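Local coordinates for protein bacteriocin (Pseudomonas syringae pv. tomato, PDB 4FZL) that probably kills competing bacteria by acting as a calcium-binding, colicin M-like phosphatase that binds and degrades the peptidoglycan precursor lipid II, at residues Trp184-Asp198 with Ser223-Ser237. Residues are numbered along the deposited sequence; the frame is centred on the assembly and turned at random. Where two conformers were deposited one is given.
Sequences WTFSGEIRAFNDVYD and SYSIEIPGSLPVTVS. With CA (calcium ion), chain C; EDO (1,2-ethanediol), chain E.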
loop_
_atom_site.group_PDB
_atom_site.type_symbol
_atom_site.label_atom_id
_atom_site.label_comp_id
_atom_site.label_asym_id
_atom_site.label_seq_id
_atom_site.Cartn_x
_atom_site.Cartn_y
_atom_site.Cartn_z
ATOM N N TRP A 184 -13.908 -32.545 -3.559
ATOM C CA TRP A 184 -13.426 -31.932 -2.301
ATOM C C TRP A 184 -13.792 -30.482 -2.182
ATOM O O TRP A 184 -13.987 -29.782 -3.195
ATOM C CB TRP A 184 -11.908 -32.056 -2.162
ATOM C CG TRP A 184 -11.170 -31.475 -3.354
ATOM C CD1 TRP A 184 -10.733 -32.161 -4.494
ATOM C CD2 TRP A 184 -10.787 -30.059 -3.589
ATOM N NE1 TRP A 184 -10.113 -31.302 -5.376
ATOM C CE2 TRP A 184 -10.105 -30.030 -4.894
ATOM C CE3 TRP A 184 -10.923 -28.868 -2.876
ATOM C CZ2 TRP A 184 -9.603 -28.848 -5.439
ATOM C CZ3 TRP A 184 -10.412 -27.676 -3.443
ATOM C CH2 TRP A 184 -9.760 -27.673 -4.687
ATOM N N THR A 185 -13.912 -30.049 -0.925
ATOM C CA THR A 185 -14.048 -28.641 -0.560
ATOM C C THR A 185 -12.965 -28.244 0.435
ATOM O O THR A 185 -12.580 -29.020 1.367
ATOM C CB THR A 185 -15.423 -28.327 0.035
ATOM O OG1 THR A 185 -16.405 -28.701 -0.919
ATOM C CG2 THR A 185 -15.583 -26.804 0.326
ATOM N N PHE A 186 -12.412 -27.053 0.204
ATOM C CA PHE A 186 -11.446 -26.471 1.111
ATOM C C PHE A 186 -12.139 -25.292 1.761
ATOM O O PHE A 186 -12.791 -24.515 1.072
ATOM C CB PHE A 186 -10.195 -25.986 0.362
ATOM C CG PHE A 186 -9.299 -25.140 1.221
ATOM C CD1 PHE A 186 -8.321 -25.732 2.036
ATOM C CD2 PHE A 186 -9.536 -23.782 1.322
ATOM C CE1 PHE A 186 -7.547 -24.950 2.923
ATOM C CE2 PHE A 186 -8.751 -22.997 2.221
ATOM C CZ PHE A 186 -7.767 -23.570 2.966
ATOM N N SER A 187 -12.062 -25.193 3.078
ATOM C CA SER A 187 -12.502 -24.000 3.812
ATOM C C SER A 187 -11.361 -23.565 4.706
ATOM O O SER A 187 -10.748 -24.367 5.413
ATOM C CB SER A 187 -13.763 -24.245 4.668
ATOM O OG SER A 187 -13.482 -25.009 5.849
ATOM N N GLY A 188 -11.052 -22.287 4.655
ATOM C CA GLY A 188 -10.015 -21.782 5.448
ATOM C C GLY A 188 -9.770 -20.350 5.259
ATOM O O GLY A 188 -10.721 -19.625 5.067
ATOM N N GLU A 189 -8.500 -19.948 5.304
ATOM C CA GLU A 189 -8.136 -18.518 5.310
ATOM C C GLU A 189 -6.821 -18.319 4.546
ATOM O O GLU A 189 -5.969 -19.214 4.509
ATOM C CB GLU A 189 -7.846 -18.061 6.772
ATOM C CG GLU A 189 -9.016 -18.015 7.729
ATOM C CD GLU A 189 -8.577 -17.582 9.128
ATOM O OE1 GLU A 189 -7.451 -17.929 9.540
ATOM O OE2 GLU A 189 -9.373 -16.869 9.796
ATOM N N ILE A 190 -6.678 -17.144 3.970
ATOM C CA ILE A 190 -5.442 -16.615 3.440
ATOM C C ILE A 190 -4.893 -15.623 4.482
ATOM O O ILE A 190 -5.646 -14.737 4.938
ATOM C CB ILE A 190 -5.606 -15.920 2.055
ATOM C CG1 ILE A 190 -5.885 -16.929 0.961
ATOM C CG2 ILE A 190 -4.375 -15.057 1.649
ATOM C CD1 ILE A 190 -6.499 -16.352 -0.273
ATOM N N ARG A 191 -3.603 -15.759 4.805
ATOM C CA ARG A 191 -2.855 -14.773 5.584
ATOM C C ARG A 191 -1.628 -14.366 4.786
ATOM O O ARG A 191 -1.349 -14.950 3.732
ATOM C CB ARG A 191 -2.399 -15.357 6.906
ATOM C CG ARG A 191 -3.574 -15.776 7.774
ATOM C CD ARG A 191 -3.145 -16.545 8.994
ATOM N NE ARG A 191 -4.304 -17.181 9.581
ATOM C CZ ARG A 191 -4.265 -17.984 10.627
ATOM N NH1 ARG A 191 -3.104 -18.303 11.185
ATOM N NH2 ARG A 191 -5.395 -18.495 11.081
ATOM N N ALA A 192 -0.902 -13.372 5.308
ATOM C CA ALA A 192 0.240 -12.791 4.547
ATOM C C ALA A 192 1.403 -12.621 5.468
ATOM O O ALA A 192 1.220 -12.245 6.609
ATOM C CB ALA A 192 -0.176 -11.451 3.961
ATOM N N PHE A 193 2.595 -12.925 4.940
ATOM C CA PHE A 193 3.820 -12.679 5.638
ATOM C C PHE A 193 4.255 -11.214 5.523
ATOM O O PHE A 193 3.986 -10.539 4.512
ATOM C CB PHE A 193 4.885 -13.601 5.068
ATOM C CG PHE A 193 4.632 -15.043 5.356
ATOM C CD1 PHE A 193 3.879 -15.822 4.508
ATOM C CD2 PHE A 193 5.245 -15.640 6.429
ATOM C CE1 PHE A 193 3.644 -17.151 4.749
ATOM C CE2 PHE A 193 4.988 -16.974 6.704
ATOM C CZ PHE A 193 4.190 -17.725 5.867
ATOM N N ASN A 194 5.012 -10.751 6.526
ATOM C CA ASN A 194 5.531 -9.373 6.469
ATOM C C ASN A 194 6.388 -9.209 5.185
ATOM O O ASN A 194 7.052 -10.166 4.727
ATOM C CB ASN A 194 6.423 -9.107 7.672
ATOM C CG ASN A 194 5.665 -9.114 8.979
ATOM O OD1 ASN A 194 4.455 -9.075 9.055
ATOM N ND2 ASN A 194 6.431 -9.154 10.059
ATOM N N ASP A 195 6.422 -7.989 4.662
ATOM C CA ASP A 195 7.134 -7.658 3.399
ATOM C C ASP A 195 8.139 -6.535 3.664
ATOM O O ASP A 195 7.812 -5.528 4.287
ATOM C CB ASP A 195 6.142 -7.279 2.358
ATOM C CG ASP A 195 6.689 -7.402 0.909
ATOM O OD1 ASP A 195 7.027 -8.519 0.397
ATOM O OD2 ASP A 195 6.676 -6.360 0.222
ATOM N N VAL A 196 9.360 -6.708 3.178
ATOM C CA VAL A 196 10.358 -5.671 3.342
ATOM C C VAL A 196 10.190 -4.632 2.238
ATOM O O VAL A 196 10.189 -4.991 1.023
ATOM C CB VAL A 196 11.718 -6.222 3.333
ATOM C CG1 VAL A 196 12.815 -5.120 3.262
ATOM C CG2 VAL A 196 11.811 -7.111 4.579
ATOM N N TYR A 197 10.051 -3.359 2.652
ATOM C CA TYR A 197 10.006 -2.255 1.726
ATOM C C TYR A 197 11.430 -1.683 1.561
ATOM O O TYR A 197 11.965 -1.100 2.478
ATOM C CB TYR A 197 9.069 -1.164 2.246
ATOM C CG TYR A 197 8.854 -0.040 1.293
ATOM C CD1 TYR A 197 7.849 -0.120 0.346
ATOM C CD2 TYR A 197 9.645 1.059 1.292
ATOM C CE1 TYR A 197 7.483 0.939 -0.479
ATOM C CE2 TYR A 197 9.434 2.081 0.421
ATOM C CZ TYR A 197 8.335 2.055 -0.449
ATOM O OH TYR A 197 8.166 3.071 -1.301
ATOM N N ASP A 198 12.028 -1.918 0.411
ATOM C CA ASP A 198 13.322 -1.305 0.068
ATOM C C ASP A 198 13.109 0.115 -0.415
ATOM O O ASP A 198 12.480 0.337 -1.468
ATOM C CB ASP A 198 14.018 -2.130 -1.015
ATOM C CG ASP A 198 15.451 -1.638 -1.328
ATOM O OD1 ASP A 198 16.147 -2.422 -1.986
ATOM O OD2 ASP A 198 15.851 -0.490 -0.959
ATOM N N SER A 223 14.844 1.723 4.793
ATOM C CA SER A 223 13.950 0.609 4.471
ATOM C C SER A 223 13.247 0.176 5.764
ATOM O O SER A 223 13.701 0.448 6.877
ATOM C CB SER A 223 14.789 -0.538 3.841
ATOM O OG SER A 223 15.322 -0.054 2.591
ATOM N N TYR A 224 12.172 -0.568 5.620
ATOM C CA TYR A 224 11.347 -0.923 6.739
ATOM C C TYR A 224 10.468 -2.118 6.412
ATOM O O TYR A 224 10.346 -2.521 5.239
ATOM C CB TYR A 224 10.520 0.308 7.150
ATOM C CG TYR A 224 9.557 0.835 6.075
ATOM C CD1 TYR A 224 8.297 0.270 5.912
ATOM C CD2 TYR A 224 9.933 1.850 5.185
ATOM C CE1 TYR A 224 7.438 0.823 4.978
ATOM C CE2 TYR A 224 9.071 2.331 4.190
ATOM C CZ TYR A 224 7.825 1.805 4.125
ATOM O OH TYR A 224 6.951 2.253 3.159
ATOM N N SER A 225 9.794 -2.620 7.438
ATOM C CA SER A 225 8.927 -3.801 7.355
ATOM C C SER A 225 7.498 -3.294 7.188
ATOM O O SER A 225 7.042 -2.423 7.910
ATOM C CB SER A 225 9.154 -4.650 8.627
ATOM O OG SER A 225 8.184 -5.685 8.714
ATOM N N ILE A 226 6.752 -3.974 6.300
ATOM C CA ILE A 226 5.353 -3.791 6.143
ATOM C C ILE A 226 4.693 -5.059 6.725
ATOM O O ILE A 226 4.843 -6.179 6.201
ATOM C CB ILE A 226 4.920 -3.529 4.681
ATOM C CG1 ILE A 226 5.560 -2.238 4.154
ATOM C CG2 ILE A 226 3.387 -3.413 4.555
ATOM C CD1 ILE A 226 5.077 -1.783 2.811
ATOM N N GLU A 227 3.900 -4.855 7.787
ATOM C CA GLU A 227 3.120 -5.920 8.406
ATOM C C GLU A 227 1.807 -6.018 7.721
ATOM O O GLU A 227 1.206 -4.974 7.436
ATOM C CB GLU A 227 2.948 -5.653 9.901
ATOM C CG GLU A 227 4.259 -5.564 10.591
ATOM C CD GLU A 227 4.221 -5.404 12.087
ATOM O OE1 GLU A 227 3.145 -5.283 12.669
ATOM O OE2 GLU A 227 5.308 -5.478 12.666
ATOM N N ILE A 228 1.352 -7.231 7.427
ATOM C CA ILE A 228 0.162 -7.425 6.609
ATOM C C ILE A 228 -0.819 -8.336 7.419
ATOM O O ILE A 228 -0.991 -9.506 7.105
ATOM C CB ILE A 228 0.457 -8.030 5.241
ATOM C CG1 ILE A 228 1.503 -7.263 4.516
ATOM C CG2 ILE A 228 -0.824 -8.068 4.437
ATOM C CD1 ILE A 228 1.945 -7.852 3.149
ATOM N N PRO A 229 -1.370 -7.752 8.536
ATOM C CA PRO A 229 -2.087 -8.570 9.481
ATOM C C PRO A 229 -3.470 -8.945 8.992
ATOM O O PRO A 229 -4.006 -8.245 8.145
ATOM C CB PRO A 229 -2.161 -7.662 10.741
ATOM C CG PRO A 229 -2.331 -6.271 10.125
ATOM C CD PRO A 229 -1.366 -6.323 8.940
ATOM N N GLY A 230 -4.051 -10.020 9.574
ATOM C CA GLY A 230 -5.433 -10.392 9.360
ATOM C C GLY A 230 -5.550 -11.641 8.502
ATOM O O GLY A 230 -4.591 -12.161 7.992
ATOM N N SER A 231 -6.765 -12.055 8.270
ATOM C CA SER A 231 -7.016 -13.175 7.446
ATOM C C SER A 231 -8.212 -12.928 6.579
ATOM O O SER A 231 -9.090 -12.154 6.956
ATOM C CB SER A 231 -7.153 -14.414 8.343
ATOM O OG SER A 231 -8.338 -14.272 9.126
ATOM N N LEU A 232 -8.191 -13.550 5.405
ATOM C CA LEU A 232 -9.276 -13.489 4.455
ATOM C C LEU A 232 -9.876 -14.891 4.362
ATOM O O LEU A 232 -9.219 -15.818 3.826
ATOM C CB LEU A 232 -8.792 -13.110 3.100
ATOM C CG LEU A 232 -8.188 -11.708 3.021
ATOM C CD1 LEU A 232 -7.558 -11.501 1.621
ATOM C CD2 LEU A 232 -9.235 -10.672 3.399
ATOM N N PRO A 233 -11.122 -15.059 4.878
ATOM C CA PRO A 233 -11.681 -16.380 4.766
ATOM C C PRO A 233 -11.988 -16.688 3.352
ATOM O O PRO A 233 -12.440 -15.788 2.619
ATOM C CB PRO A 233 -12.967 -16.341 5.608
ATOM C CG PRO A 233 -13.172 -14.942 5.992
ATOM C CD PRO A 233 -11.977 -14.123 5.608
ATOM N N VAL A 234 -11.738 -17.940 2.959
ATOM C CA VAL A 234 -11.985 -18.437 1.609
ATOM C C VAL A 234 -12.474 -19.874 1.558
ATOM O O VAL A 234 -12.121 -20.685 2.431
ATOM C CB VAL A 234 -10.717 -18.394 0.718
ATOM C CG1 VAL A 234 -10.293 -16.915 0.512
ATOM C CG2 VAL A 234 -9.578 -19.218 1.229
ATOM N N THR A 235 -13.169 -20.198 0.467
ATOM C CA THR A 235 -13.648 -21.538 0.177
ATOM C C THR A 235 -13.336 -21.897 -1.284
ATOM O O THR A 235 -13.517 -21.054 -2.181
ATOM C CB THR A 235 -15.148 -21.578 0.444
ATOM O OG1 THR A 235 -15.783 -20.590 -0.368
ATOM C CG2 THR A 235 -15.403 -21.236 1.897
ATOM N N VAL A 236 -12.897 -23.120 -1.518
ATOM C CA VAL A 236 -12.528 -23.572 -2.838
ATOM C C VAL A 236 -12.956 -25.019 -2.930
ATOM O O VAL A 236 -12.786 -25.797 -1.971
ATOM C CB VAL A 236 -10.997 -23.477 -3.097
ATOM C CG1 VAL A 236 -10.715 -23.745 -4.559
ATOM C CG2 VAL A 236 -10.449 -22.098 -2.730
ATOM N N SER A 237 -13.522 -25.382 -4.068
ATOM C CA SER A 237 -13.853 -26.777 -4.309
ATOM C C SER A 237 -13.269 -27.300 -5.626
ATOM O O SER A 237 -12.828 -26.526 -6.479
ATOM C CB SER A 237 -15.360 -26.921 -4.303
ATOM O OG SER A 237 -15.859 -26.486 -3.050
HETATM CA CA CA C . 7.608 -7.568 -1.717
HETATM C C1 EDO E . 1.084 -15.748 7.976
HETATM O O1 EDO E . 0.417 -16.423 9.054
HETATM C C2 EDO E . 2.297 -15.041 8.443
HETATM O O2 EDO E . 2.007 -14.032 9.390
HETATM O O HOH W 1 -1.898 -11.944 7.599
HETATM O O HOH W 2 2.187 -9.857 8.041
HETATM O O HOH W 3 8.376 -5.709 -1.795
HETATM O O HOH W 4 8.604 -7.574 -3.991
#
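Tyr-197 and Tyr-224 lie side by side with their rings nearly parallel but slid apart, 21° between planes. They sit at one end of two antiparallel pairings in the mixed sheet of the colicin M-like domain, strand 184-197 against strands 224-227 and 232-238. Tyr-224 OH sits over the centre of the Tyr-197 ring, while Tyr-197 CB covers one face of the Tyr-224 ring in a CH-pi contact, 3.8 Å from the centroid. Different first torsions place the two rings where they meet: Tyr-197 carries CG opposite its backbone N (chi1 -174°), whereas Tyr-224 tucks CG between N and the carbonyl carbon (62°). The backbone carbonyl of Ala-100 accepts a hydrogen bond from the Tyr-224 hydroxyl. At the far end, one face of the Trp-184 indole rests on the Ser-237 carbonyl carbon, and the Phe-186 ring takes Val-234 CG2 at its edge.

The register slips by one residue between Ile-190 and Asp-195, where two waters link the strands. One water accepts from Ala-192 N (2.9 Å) and lies beside the carbonyls of Ile-228 and Gly-230; another accepts from Ile-228 N and donates to Ala-192 O and Asn-194 OD1. Alongside, Ala-192 CB presses on Ile-228 CG2 at a tight 3.5 Å. In the modelled conformer, Arg-191 NH2 reaches Glu-189 OE1 in the guanidinium plane (2.6 Å), a salt bridge that is doubtful because Arg-191 has a second conformer.

Backbone bonds to Ile-226 in both directions fix Asp-195, whose carboxylate helps build the calcium site together with the backbone carbonyl oxygens of Leu-165 and Asn-167 and two waters, gripping the metal through OD1 at 2.4 Å and OD2 at 2.5 Å.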